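Local coordinates for glycosyl hydrolases family 31 family protein (Aspergillus niger, PDB 6DRU) that releases alpha-xylose from the non-reducing terminal glucose of xyloglucan oligosaccharides as a family 31 glycoside hydrolase, at residues 459-470 / 478-487; 621-631 / 664-672. One frame throughout, in Å; residues are numbered along the deposited sequence.

Interaction 1 (459-470 / 478-487). With XYS (alpha-D-xylopyranose), chain N.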
loop_
_atom_site.group_PDB
_atom_site.type_symbol
_atom_site.label_atom_id
_atom_site.label_comp_id
_atom_site.label_asym_id
_atom_site.label_seq_id
_atom_site.Cartn_x
_atom_site.Cartn_y
_atom_site.Cartn_z
ATOM N N GLU A 459 28.380 -9.298 -29.721
ATOM C CA GLU A 459 28.123 -10.210 -28.616
ATOM C C GLU A 459 27.824 -11.601 -29.161
ATOM O O GLU A 459 27.159 -11.754 -30.190
ATOM C CB GLU A 459 26.962 -9.693 -27.763
ATOM C CG GLU A 459 26.584 -10.596 -26.599
ATOM C CD GLU A 459 25.394 -10.073 -25.815
ATOM O OE1 GLU A 459 24.246 -10.271 -26.267
ATOM O OE2 GLU A 459 25.609 -9.457 -24.749
ATOM N N GLY A 460 28.325 -12.621 -28.469
ATOM C CA GLY A 460 28.208 -13.990 -28.908
ATOM C C GLY A 460 29.418 -14.518 -29.652
ATOM O O GLY A 460 29.603 -15.740 -29.717
ATOM N N SER A 461 30.243 -13.636 -30.214
ATOM C CA SER A 461 31.467 -14.053 -30.880
ATOM C C SER A 461 32.543 -14.358 -29.840
ATOM O O SER A 461 32.313 -14.290 -28.629
ATOM C CB SER A 461 31.932 -12.981 -31.863
ATOM O OG SER A 461 32.359 -11.813 -31.186
ATOM N N ALA A 462 33.737 -14.701 -30.317
ATOM C CA ALA A 462 34.818 -15.092 -29.421
ATOM C C ALA A 462 35.183 -13.951 -28.478
ATOM O O ALA A 462 35.279 -12.790 -28.886
ATOM C CB ALA A 462 36.043 -15.523 -30.226
ATOM N N CYS A 463 35.380 -14.290 -27.206
ATOM C CA CYS A 463 35.757 -13.305 -26.202
ATOM C C CYS A 463 37.264 -13.096 -26.199
ATOM O O CYS A 463 38.038 -14.038 -26.389
ATOM C CB CYS A 463 35.310 -13.749 -24.807
ATOM S SG CYS A 463 33.539 -14.013 -24.584
ATOM N N ASP A 464 37.676 -11.849 -25.990
ATOM C CA ASP A 464 39.073 -11.550 -25.705
ATOM C C ASP A 464 39.345 -11.474 -24.213
ATOM O O ASP A 464 40.467 -11.753 -23.775
ATOM C CB ASP A 464 39.482 -10.226 -26.359
ATOM C CG ASP A 464 39.770 -10.368 -27.839
ATOM O OD1 ASP A 464 39.611 -11.486 -28.376
ATOM O OD2 ASP A 464 40.151 -9.358 -28.467
ATOM N N HIS A 465 38.338 -11.106 -23.425
ATOM C CA HIS A 465 38.475 -10.955 -21.986
ATOM C C HIS A 465 37.211 -11.476 -21.318
ATOM O O HIS A 465 36.180 -11.684 -21.964
ATOM C CB HIS A 465 38.740 -9.494 -21.612
ATOM C CG HIS A 465 39.763 -8.830 -22.481
ATOM N ND1 HIS A 465 41.119 -8.999 -22.297
ATOM C CD2 HIS A 465 39.626 -8.016 -23.554
ATOM C CE1 HIS A 465 41.774 -8.306 -23.213
ATOM N NE2 HIS A 465 40.892 -7.701 -23.987
ATOM N N VAL A 466 37.294 -11.691 -20.005
ATOM C CA VAL A 466 36.189 -12.231 -19.225
ATOM C C VAL A 466 35.924 -11.329 -18.028
ATOM O O VAL A 466 36.714 -10.446 -17.691
ATOM C CB VAL A 466 36.450 -13.674 -18.749
ATOM C CG1 VAL A 466 36.826 -14.566 -19.914
ATOM C CG2 VAL A 466 37.540 -13.685 -17.689
ATOM N N SER A 467 34.782 -11.567 -17.388
ATOM C CA SER A 467 34.434 -10.936 -16.127
ATOM C C SER A 467 34.037 -12.016 -15.132
ATOM O O SER A 467 33.529 -13.075 -15.511
ATOM C CB SER A 467 33.293 -9.921 -16.286
ATOM O OG SER A 467 32.055 -10.572 -16.512
ATOM N N LEU A 468 34.286 -11.747 -13.854
ATOM C CA LEU A 468 33.983 -12.682 -12.777
ATOM C C LEU A 468 32.834 -12.103 -11.962
ATOM O O LEU A 468 33.000 -11.089 -11.276
ATOM C CB LEU A 468 35.217 -12.932 -11.911
ATOM C CG LEU A 468 35.088 -13.889 -10.725
ATOM C CD1 LEU A 468 34.639 -15.268 -11.178
ATOM C CD2 LEU A 468 36.409 -13.980 -9.983
ATOM N N SER A 469 31.671 -12.746 -12.042
ATOM C CA SER A 469 30.461 -12.275 -11.386
ATOM C C SER A 469 29.986 -13.295 -10.360
ATOM O O SER A 469 30.197 -14.502 -10.514
ATOM C CB SER A 469 29.350 -12.009 -12.411
ATOM O OG SER A 469 28.094 -11.845 -11.777
ATOM N N ARG A 470 29.332 -12.796 -9.312
ATOM C CA ARG A 470 28.786 -13.634 -8.252
ATOM C C ARG A 470 27.280 -13.819 -8.361
ATOM O O ARG A 470 26.688 -14.495 -7.515
ATOM C CB ARG A 470 29.130 -13.043 -6.883
ATOM C CG ARG A 470 29.303 -14.071 -5.779
ATOM C CD ARG A 470 29.667 -13.398 -4.469
ATOM N NE ARG A 470 28.604 -12.524 -3.989
ATOM C CZ ARG A 470 28.744 -11.664 -2.986
ATOM N NH1 ARG A 470 29.910 -11.560 -2.360
ATOM N NH2 ARG A 470 27.723 -10.907 -2.612
ATOM N N ARG A 478 25.002 -15.566 -21.954
ATOM C CA ARG A 478 25.294 -14.839 -23.182
ATOM C C ARG A 478 26.491 -13.907 -23.049
ATOM O O ARG A 478 26.949 -13.373 -24.064
ATOM C CB ARG A 478 24.069 -14.032 -23.612
ATOM C CG ARG A 478 23.832 -12.792 -22.765
ATOM C CD ARG A 478 22.564 -12.066 -23.176
ATOM N NE ARG A 478 21.368 -12.838 -22.855
ATOM C CZ ARG A 478 20.127 -12.425 -23.086
ATOM N NH1 ARG A 478 19.913 -11.241 -23.645
ATOM N NH2 ARG A 478 19.099 -13.195 -22.759
ATOM N N PHE A 479 27.006 -13.701 -21.841
ATOM C CA PHE A 479 28.075 -12.745 -21.596
ATOM C C PHE A 479 29.423 -13.448 -21.478
ATOM O O PHE A 479 29.504 -14.623 -21.113
ATOM C CB PHE A 479 27.814 -11.948 -20.315
ATOM C CG PHE A 479 26.489 -11.242 -20.292
ATOM C CD1 PHE A 479 26.214 -10.224 -21.189
ATOM C CD2 PHE A 479 25.525 -11.583 -19.357
ATOM C CE1 PHE A 479 24.997 -9.568 -21.163
ATOM C CE2 PHE A 479 24.307 -10.930 -19.326
ATOM C CZ PHE A 479 24.043 -9.920 -20.231
ATOM N N CYS A 480 30.488 -12.706 -21.791
ATOM C CA CYS A 480 31.843 -13.137 -21.466
ATOM C C CYS A 480 32.033 -13.077 -19.956
ATOM O O CYS A 480 32.855 -12.300 -19.460
ATOM C CB CYS A 480 32.885 -12.258 -22.166
ATOM S SG CYS A 480 32.805 -12.214 -23.978
ATOM N N SER A 481 31.281 -13.889 -19.216
ATOM C CA SER A 481 31.210 -13.762 -17.769
ATOM C C SER A 481 31.058 -15.143 -17.149
ATOM O O SER A 481 30.280 -15.966 -17.635
ATOM C CB SER A 481 30.037 -12.865 -17.355
ATOM O OG SER A 481 30.014 -12.667 -15.952
ATOM N N MET A 482 31.805 -15.385 -16.074
ATOM C CA MET A 482 31.757 -16.644 -15.346
ATOM C C MET A 482 31.210 -16.410 -13.944
ATOM O O MET A 482 31.499 -15.387 -13.314
ATOM C CB MET A 482 33.141 -17.298 -15.274
ATOM C CG MET A 482 34.179 -16.493 -14.512
ATOM S SD MET A 482 35.788 -17.302 -14.439
ATOM C CE MET A 482 36.500 -16.778 -15.996
ATOM N N ILE A 483 30.411 -17.357 -13.464
ATOM C CA ILE A 483 29.783 -17.276 -12.151
ATOM C C ILE A 483 30.586 -18.131 -11.183
ATOM O O ILE A 483 31.062 -19.214 -11.545
ATOM C CB ILE A 483 28.317 -17.753 -12.217
ATOM C CG1 ILE A 483 27.534 -16.964 -13.270
ATOM C CG2 ILE A 483 27.643 -17.618 -10.862
ATOM C CD1 ILE A 483 27.394 -15.499 -12.963
ATOM N N TRP A 484 30.742 -17.653 -9.949
ATOM C CA TRP A 484 31.379 -18.442 -8.906
ATOM C C TRP A 484 30.471 -18.476 -7.684
ATOM O O TRP A 484 29.654 -17.576 -7.471
ATOM C CB TRP A 484 32.789 -17.915 -8.561
ATOM C CG TRP A 484 32.901 -17.015 -7.367
ATOM C CD1 TRP A 484 33.225 -17.386 -6.094
ATOM C CD2 TRP A 484 32.748 -15.591 -7.340
ATOM N NE1 TRP A 484 33.259 -16.288 -5.272
ATOM C CE2 TRP A 484 32.969 -15.172 -6.012
ATOM C CE3 TRP A 484 32.431 -14.630 -8.305
ATOM C CZ2 TRP A 484 32.886 -13.837 -5.625
ATOM C CZ3 TRP A 484 32.350 -13.304 -7.919
ATOM C CH2 TRP A 484 32.572 -12.920 -6.590
ATOM N N SER A 485 30.616 -19.535 -6.888
ATOM C CA SER A 485 29.629 -19.891 -5.875
ATOM C C SER A 485 29.628 -18.976 -4.656
ATOM O O SER A 485 28.859 -19.237 -3.725
ATOM C CB SER A 485 29.852 -21.336 -5.431
ATOM O OG SER A 485 31.157 -21.512 -4.907
ATOM N N GLY A 486 30.448 -17.933 -4.619
ATOM C CA GLY A 486 30.377 -16.979 -3.527
ATOM C C GLY A 486 31.149 -17.410 -2.289
ATOM O O GLY A 486 32.020 -18.286 -2.322
ATOM N N ASP A 487 30.803 -16.774 -1.171
ATOM C CA ASP A 487 31.532 -16.949 0.081
ATOM C C ASP A 487 31.145 -18.267 0.742
ATOM O O ASP A 487 29.993 -18.453 1.150
ATOM C CB ASP A 487 31.256 -15.778 1.018
ATOM C CG ASP A 487 31.841 -14.479 0.510
ATOM O OD1 ASP A 487 32.555 -14.512 -0.514
ATOM O OD2 ASP A 487 31.585 -13.427 1.132
HETATM C C1 XYS N . 33.377 -10.796 -1.214
HETATM C C2 XYS N . 33.750 -11.805 -2.275
HETATM C C3 XYS N . 35.152 -12.305 -2.009
HETATM C C4 XYS N . 36.096 -11.129 -1.888
HETATM C C5 XYS N . 35.546 -10.145 -0.879
HETATM O O1 XYS N . 33.450 -11.404 0.054
HETATM O O2 XYS N . 32.843 -12.881 -2.246
HETATM O O3 XYS N . 35.568 -13.138 -3.066
HETATM O O4 XYS N . 37.357 -11.585 -1.457
HETATM O O5 XYS N . 34.266 -9.706 -1.278
HETATM O O HOH W 1 29.217 -12.301 -25.545
HETATM O O HOH W 2 27.348 -17.056 -6.084
#
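Two adjacent parallel strands of the family 31 TIM barrel, 467-469 and 481-484, run side by side here and carry residues of the xylose pocket at their C-terminal ends. Ser467 N bonds to Cys480 O, then Met482 N to Ser467 O (2.9 Å), Ser469 N to Met482 O and Trp484 N to Ser469 O. Just before the strands, Cys463 and Cys480 are joined by a disulfide with a torsion of -91° about the S-S bond. On one face of the sheet Ser481 OG donates to Ser467 OG (3.0 Å) and is also bonded to Gln444 of helix 439-455. On the other, Leu468 CD1 rests on Met482 CG (3.6 Å). At the pocket, the Trp484 indole lies between two side chains: Arg470 CG sits over its six-membered ring, 3.6 Å from the centroid in a CH-pi contact, while Leu468 CD2 approaches the opposite face. A bend at chi3 (64°) carries the Arg470 guanidinium beyond the indole, where NH1 gives a hydrogen bond to xylose O2 (3.2 Å), an atom near the guanidinium plane; NH2 forms a salt bridge with Asp398. Asp487, the probable proton donor, accepts from xylose O1 through OD2 (3.0 Å). The single side chain of Arg470 thus packs on the indole and bonds to the bound sugar, consistent with a part in placing the xylose.

Interaction 2 (621-631 / 664-672)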
loop_
_atom_site.group_PDB
_atom_site.type_symbol
_atom_site.label_atom_id
_atom_site.label_comp_id
_atom_site.label_asym_id
_atom_site.label_seq_id
_atom_site.Cartn_x
_atom_site.Cartn_y
_atom_site.Cartn_z
ATOM N N PHE A 621 22.927 -40.750 -18.610
ATOM C CA PHE A 621 22.678 -42.142 -18.255
ATOM C C PHE A 621 21.283 -42.376 -17.683
ATOM O O PHE A 621 21.056 -43.408 -17.043
ATOM C CB PHE A 621 23.731 -42.647 -17.261
ATOM C CG PHE A 621 25.148 -42.336 -17.657
ATOM C CD1 PHE A 621 25.750 -43.001 -18.712
ATOM C CD2 PHE A 621 25.887 -41.393 -16.959
ATOM C CE1 PHE A 621 27.056 -42.720 -19.076
ATOM C CE2 PHE A 621 27.196 -41.110 -17.318
ATOM C CZ PHE A 621 27.780 -41.775 -18.378
ATOM N N GLU A 622 20.340 -41.452 -17.879
ATOM C CA GLU A 622 18.968 -41.752 -17.476
ATOM C C GLU A 622 18.318 -42.726 -18.449
ATOM O O GLU A 622 17.622 -43.658 -18.031
ATOM C CB GLU A 622 18.128 -40.482 -17.373
ATOM C CG GLU A 622 16.816 -40.717 -16.632
ATOM C CD GLU A 622 15.795 -39.622 -16.857
ATOM O OE1 GLU A 622 15.237 -39.551 -17.973
ATOM O OE2 GLU A 622 15.540 -38.841 -15.916
ATOM N N LYS A 623 18.528 -42.518 -19.752
ATOM C CA LYS A 623 18.045 -43.473 -20.743
ATOM C C LYS A 623 18.632 -44.858 -20.504
ATOM O O LYS A 623 17.957 -45.872 -20.718
ATOM C CB LYS A 623 18.402 -42.994 -22.150
ATOM C CG LYS A 623 17.574 -41.833 -22.667
ATOM C CD LYS A 623 18.253 -41.191 -23.871
ATOM C CE LYS A 623 17.250 -40.536 -24.808
ATOM N NZ LYS A 623 17.926 -39.905 -25.976
ATOM N N THR A 624 19.887 -44.922 -20.062
ATOM C CA THR A 624 20.580 -46.205 -19.912
ATOM C C THR A 624 20.366 -46.814 -18.529
ATOM O O THR A 624 19.637 -47.798 -18.380
ATOM C CB THR A 624 22.072 -46.044 -20.184
ATOM O OG1 THR A 624 22.264 -45.560 -21.516
ATOM C CG2 THR A 624 22.723 -47.392 -20.062
ATOM N N ASP A 625 21.018 -46.251 -17.521
ATOM C CA ASP A 625 21.032 -46.837 -16.187
ATOM C C ASP A 625 19.684 -46.662 -15.504
ATOM O O ASP A 625 19.296 -45.525 -15.208
ATOM C CB ASP A 625 22.136 -46.200 -15.347
ATOM C CG ASP A 625 22.513 -47.040 -14.148
ATOM O OD1 ASP A 625 21.601 -47.607 -13.509
ATOM O OD2 ASP A 625 23.721 -47.130 -13.840
ATOM N N PRO A 626 18.946 -47.741 -15.224
ATOM C CA PRO A 626 17.640 -47.582 -14.565
ATOM C C PRO A 626 17.744 -47.126 -13.124
ATOM O O PRO A 626 16.787 -46.525 -12.617
ATOM C CB PRO A 626 17.021 -48.988 -14.656
ATOM C CG PRO A 626 17.874 -49.740 -15.643
ATOM C CD PRO A 626 19.239 -49.150 -15.527
ATOM N N LYS A 627 18.865 -47.381 -12.449
ATOM C CA LYS A 627 18.989 -46.999 -11.049
ATOM C C LYS A 627 19.268 -45.520 -10.858
ATOM O O LYS A 627 19.160 -45.037 -9.728
ATOM C CB LYS A 627 20.109 -47.791 -10.366
ATOM C CG LYS A 627 20.195 -49.235 -10.801
ATOM C CD LYS A 627 20.888 -50.075 -9.742
ATOM C CE LYS A 627 21.878 -51.053 -10.355
ATOM N NZ LYS A 627 23.051 -50.332 -10.916
ATOM N N ILE A 628 19.619 -44.792 -11.921
ATOM C CA ILE A 628 19.981 -43.389 -11.758
ATOM C C ILE A 628 18.744 -42.541 -11.511
ATOM O O ILE A 628 18.803 -41.546 -10.778
ATOM C CB ILE A 628 20.786 -42.903 -12.979
ATOM C CG1 ILE A 628 22.248 -43.337 -12.845
ATOM C CG2 ILE A 628 20.668 -41.392 -13.171
ATOM C CD1 ILE A 628 23.197 -42.616 -13.773
ATOM N N SER A 629 17.604 -42.924 -12.091
ATOM C CA SER A 629 16.374 -42.169 -11.874
ATOM C C SER A 629 16.056 -42.029 -10.390
ATOM O O SER A 629 15.630 -40.959 -9.940
ATOM C CB SER A 629 15.211 -42.837 -12.605
ATOM O OG SER A 629 13.992 -42.161 -12.340
ATOM N N GLN A 630 16.258 -43.093 -9.610
ATOM C CA GLN A 630 15.944 -43.007 -8.188
ATOM C C GLN A 630 17.077 -42.344 -7.413
ATOM O O GLN A 630 16.822 -41.655 -6.418
ATOM C CB GLN A 630 15.632 -44.398 -7.626
ATOM C CG GLN A 630 15.255 -44.436 -6.136
ATOM C CD GLN A 630 16.435 -44.594 -5.176
ATOM O OE1 GLN A 630 17.600 -44.453 -5.551
ATOM N NE2 GLN A 630 16.122 -44.873 -3.915
ATOM N N LEU A 631 18.326 -42.541 -7.845
ATOM C CA LEU A 631 19.453 -41.906 -7.173
ATOM C C LEU A 631 19.403 -40.387 -7.273
ATOM O O LEU A 631 19.978 -39.702 -6.420
ATOM C CB LEU A 631 20.773 -42.413 -7.757
ATOM C CG LEU A 631 21.151 -43.865 -7.462
ATOM C CD1 LEU A 631 22.265 -44.326 -8.392
ATOM C CD2 LEU A 631 21.564 -44.016 -6.008
ATOM N N VAL A 664 33.041 -44.848 -5.793
ATOM C CA VAL A 664 32.509 -44.130 -6.946
ATOM C C VAL A 664 31.503 -45.025 -7.650
ATOM O O VAL A 664 31.790 -46.198 -7.921
ATOM C CB VAL A 664 33.630 -43.704 -7.910
ATOM C CG1 VAL A 664 33.042 -43.009 -9.128
ATOM C CG2 VAL A 664 34.629 -42.806 -7.197
ATOM N N TYR A 665 30.327 -44.479 -7.946
ATOM C CA TYR A 665 29.326 -45.196 -8.724
ATOM C C TYR A 665 29.584 -44.975 -10.209
ATOM O O TYR A 665 29.484 -43.846 -10.702
ATOM C CB TYR A 665 27.909 -44.751 -8.365
ATOM C CG TYR A 665 26.870 -45.432 -9.224
ATOM C CD1 TYR A 665 26.520 -46.755 -8.997
ATOM C CD2 TYR A 665 26.255 -44.761 -10.273
ATOM C CE1 TYR A 665 25.584 -47.391 -9.780
ATOM C CE2 TYR A 665 25.312 -45.390 -11.063
ATOM C CZ TYR A 665 24.982 -46.707 -10.810
ATOM O OH TYR A 665 24.047 -47.346 -11.587
ATOM N N LEU A 666 29.916 -46.052 -10.918
ATOM C CA LEU A 666 30.082 -45.992 -12.363
ATOM C C LEU A 666 28.737 -46.274 -13.015
ATOM O O LEU A 666 28.213 -47.389 -12.868
ATOM C CB LEU A 666 31.120 -47.000 -12.824
ATOM C CG LEU A 666 32.492 -46.830 -12.178
ATOM C CD1 LEU A 666 33.349 -48.047 -12.445
ATOM C CD2 LEU A 666 33.169 -45.568 -12.686
ATOM N N PRO A 667 28.137 -45.316 -13.716
ATOM C CA PRO A 667 26.825 -45.560 -14.323
ATOM C C PRO A 667 26.912 -46.561 -15.465
ATOM O O PRO A 667 27.973 -46.815 -16.041
ATOM C CB PRO A 667 26.401 -44.175 -14.830
ATOM C CG PRO A 667 27.313 -43.201 -14.134
ATOM C CD PRO A 667 28.594 -43.934 -13.927
ATOM N N GLN A 668 25.756 -47.130 -15.790
ATOM C CA GLN A 668 25.637 -48.029 -16.927
ATOM C C GLN A 668 25.626 -47.225 -18.221
ATOM O O GLN A 668 25.043 -46.138 -18.283
ATOM C CB GLN A 668 24.360 -48.860 -16.808
ATOM C CG GLN A 668 24.168 -49.882 -17.906
ATOM C CD GLN A 668 24.730 -51.233 -17.531
ATOM O OE1 GLN A 668 25.882 -51.547 -17.833
ATOM N NE2 GLN A 668 23.916 -52.047 -16.866
ATOM N N THR A 669 26.292 -47.749 -19.251
ATOM C CA THR A 669 26.371 -47.082 -20.544
ATOM C C THR A 669 25.559 -47.768 -21.634
ATOM O O THR A 669 25.338 -47.162 -22.689
ATOM C CB THR A 669 27.828 -46.964 -21.009
ATOM O OG1 THR A 669 28.401 -48.274 -21.135
ATOM C CG2 THR A 669 28.637 -46.146 -20.014
ATOM N N GLY A 670 25.105 -49.001 -21.413
ATOM C CA GLY A 670 24.286 -49.709 -22.379
ATOM C C GLY A 670 24.939 -50.914 -23.022
ATOM O O GLY A 670 24.290 -51.583 -23.835
ATOM N N GLN A 671 26.195 -51.218 -22.695
ATOM C CA GLN A 671 26.884 -52.394 -23.224
ATOM C C GLN A 671 27.439 -53.196 -22.052
ATOM O O GLN A 671 28.452 -52.815 -21.455
ATOM C CB GLN A 671 27.996 -52.001 -24.196
ATOM C CG GLN A 671 27.544 -51.192 -25.406
ATOM C CD GLN A 671 27.464 -49.703 -25.126
ATOM O OE1 GLN A 671 27.421 -49.276 -23.971
ATOM N NE2 GLN A 671 27.450 -48.902 -26.185
ATOM N N ASN A 672 26.771 -54.301 -21.714
ATOM C CA ASN A 672 27.164 -55.089 -20.552
ATOM C C ASN A 672 28.355 -55.988 -20.838
ATOM O O ASN A 672 28.977 -56.488 -19.895
ATOM C CB ASN A 672 25.994 -55.939 -20.048
ATOM C CG ASN A 672 24.883 -55.105 -19.445
ATOM O OD1 ASN A 672 25.002 -53.886 -19.326
ATOM N ND2 ASN A 672 23.800 -55.761 -19.047
#
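Phe621 presents one ring face to Pro667, whose CB lies over that face, offset toward the rim, 3.8 Å from the ring centroid in a CH-pi contact. Ile628 CD1 also reaches Pro667 CB (3.7 Å), which thus touches both the ring and the isoleucine. Thr669 runs alongside Phe621, pointing the same way, with its CG2 near Phe621 CE1 (3.9 Å). The Tyr665 ring projects from the end of strand 661-666 toward the helix, its CG anti to the backbone N (chi1 177°); Leu631 CD1 stands over one face. Lys627, bent at chi3 and chi4, brings NZ to the ring edge, where its bond to Tyr665 OH is at most weak; its hydrogen bond to Gly689 O lies outside the pair. The Asp625 carboxylate lies near the Tyr665 hydroxyl end. Its OD2 accepts from Gln668 N (2.8 Å), although the position of that oxygen is less certain, while OD1 takes Lys627 N (2.9 Å) on its anti side, about 21° out of the carboxylate plane, in a capping bond at the turn into the helix. Farther along, Thr624 CG2 packs against Gln668 CG (3.6 Å). One carboxylate therefore appears to tie the helix entry to the backbone leaving the strand, with proline, phenylalanine and isoleucine forming an apolar patch alongside.

Interaction 1 lies deep in the catalytic TIM barrel, its centre about 10 Å from the centre of the chain, whereas interaction 2 is partly buried in the C-terminal domain, its centre about 27 Å from that point. Their nearest atoms are about 21 Å apart and they share no strand or helix. The barrel contact joins neighbouring strands by regular main-chain pairing, with a disulfide just before it, and opens onto the bound sugar. The peripheral contact has no strand pairing: it ties a helix start to the end of a strand mainly through side chains, away from the annotated sites. Aromatic CH-pi packing occurs in both, but an arginine chain supplies it at the pocket and a proline in the outer domain.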